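Side-chain contact in polycomb protein Scm (Drosophila melanogaster, PDB 5J8Y), which pairs with Sfmbt through its SAM domain, probably linking PhoRC to PRC1 in targeting Polycomb complexes to Polycomb response elements: residues L67-K70 with V71-R74. Sequence-based numbering, arbitrary orientation.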
loop_
_atom_site.group_PDB
_atom_site.type_symbol
_atom_site.label_atom_id
_atom_site.label_comp_id
_atom_site.label_asym_id
_atom_site.label_seq_id
_atom_site.Cartn_x
_atom_site.Cartn_y
_atom_site.Cartn_z
ATOM N N LEU A 67 5.905 -2.139 -15.741
ATOM C CA LEU A 67 4.610 -1.557 -16.043
ATOM C C LEU A 67 4.339 -0.324 -15.163
ATOM O O LEU A 67 3.904 0.678 -15.629
ATOM C CB LEU A 67 3.520 -2.608 -15.918
ATOM C CG LEU A 67 3.572 -3.644 -17.054
ATOM C CD1 LEU A 67 2.638 -4.804 -16.831
ATOM C CD2 LEU A 67 3.282 -2.969 -18.369
ATOM N N VAL A 68 4.650 -0.425 -13.893
ATOM C CA VAL A 68 4.458 0.695 -12.976
ATOM C C VAL A 68 5.360 1.858 -13.396
ATOM O O VAL A 68 4.940 3.012 -13.384
ATOM C CB VAL A 68 4.745 0.296 -11.512
ATOM C CG1 VAL A 68 4.666 1.511 -10.584
ATOM C CG2 VAL A 68 3.760 -0.761 -11.054
ATOM N N ASN A 69 6.577 1.535 -13.792
ATOM C CA ASN A 69 7.515 2.521 -14.242
ATOM C C ASN A 69 7.024 3.311 -15.427
ATOM O O ASN A 69 7.344 4.421 -15.526
ATOM C CB ASN A 69 8.891 1.945 -14.533
ATOM C CG ASN A 69 9.615 1.539 -13.314
ATOM O OD1 ASN A 69 9.278 1.896 -12.248
ATOM N ND2 ASN A 69 10.591 0.767 -13.497
ATOM N N LYS A 70 6.251 2.721 -16.311
ATOM C CA LYS A 70 5.699 3.439 -17.435
ATOM C C LYS A 70 4.714 4.556 -17.077
ATOM O O LYS A 70 4.540 5.433 -17.808
ATOM C CB LYS A 70 5.061 2.485 -18.426
ATOM C CG LYS A 70 6.038 1.542 -19.110
ATOM C CD LYS A 70 5.306 0.412 -19.792
ATOM C CE LYS A 70 6.241 -0.460 -20.577
ATOM N NZ LYS A 70 5.706 -1.834 -20.708
ATOM N N VAL A 71 4.072 4.469 -15.932
ATOM C CA VAL A 71 2.967 5.364 -15.582
ATOM C C VAL A 71 3.137 6.100 -14.248
ATOM O O VAL A 71 2.281 6.903 -13.876
ATOM C CB VAL A 71 1.634 4.588 -15.525
ATOM C CG1 VAL A 71 1.255 4.082 -16.909
ATOM C CG2 VAL A 71 1.726 3.436 -14.534
ATOM N N ASN A 72 4.225 5.836 -13.530
ATOM C CA ASN A 72 4.404 6.433 -12.207
ATOM C C ASN A 72 5.143 7.775 -12.248
ATOM O O ASN A 72 5.583 8.280 -11.215
ATOM C CB ASN A 72 5.134 5.456 -11.279
ATOM C CG ASN A 72 6.590 5.262 -11.651
ATOM O OD1 ASN A 72 7.014 5.587 -12.759
ATOM N ND2 ASN A 72 7.364 4.716 -10.719
ATOM N N GLY A 73 5.270 8.347 -13.443
ATOM C CA GLY A 73 5.821 9.683 -13.599
ATOM C C GLY A 73 7.268 9.815 -13.163
ATOM O O GLY A 73 8.142 9.103 -13.660
ATOM N N ARG A 74 7.518 10.735 -12.233
ATOM C CA ARG A 74 8.871 10.994 -11.743
ATOM C C ARG A 74 9.159 10.305 -10.414
ATOM O O ARG A 74 10.212 10.525 -9.815
ATOM C CB ARG A 74 9.105 12.496 -11.596
ATOM C CG ARG A 74 9.365 13.211 -12.907
ATOM C CD ARG A 74 10.183 14.471 -12.683
ATOM N NE ARG A 74 11.597 14.171 -12.478
ATOM C CZ ARG A 74 12.533 15.088 -12.252
ATOM N NH1 ARG A 74 12.209 16.372 -12.198
ATOM N NH2 ARG A 74 13.796 14.721 -12.077
HETATM O O HOH W 1 4.856 7.879 -16.249
#
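The C-terminal end of helix 58-71, the last helix of the SAM domain, is a worked example of how a helix gives up its hydrogen-bonding pattern where the chain turns away. V68 and N72 meet across this final turn. V68 O takes V71 N at 3.1 Å, the donor standing 56° out of the carbonyl plane, and also receives a weak bond from N72 N at 2.9 Å. Just beyond, a water accepts G73 N and donates to K70 O, bridging the two. The side chain of N72 folds back over the same turn: with chi1 at 70°, CG sits between the backbone N and carbonyl carbon, bringing N72 OD1 to 3.0 Å from N69 O, a close approach of two acceptors without a bond. N72 CB lies 4.0 Å from V68 CG1, the two side chains crossing at about a right angle. The amides of N69 and N72 run alongside each other, planes 35° apart, while N69 OD1 accepts L78 N. V71 CG2 packs 3.4 Å from V68 O. An alanine here, lacking the amide, would probably open a gap beside N69 and L43 while leaving CB near V68 CG1. The chemistry thus implies a helix end held by one shared carbonyl and a bridging water, while the meeting of two acceptors leaves the modelled orientation of the N72 amide open to doubt.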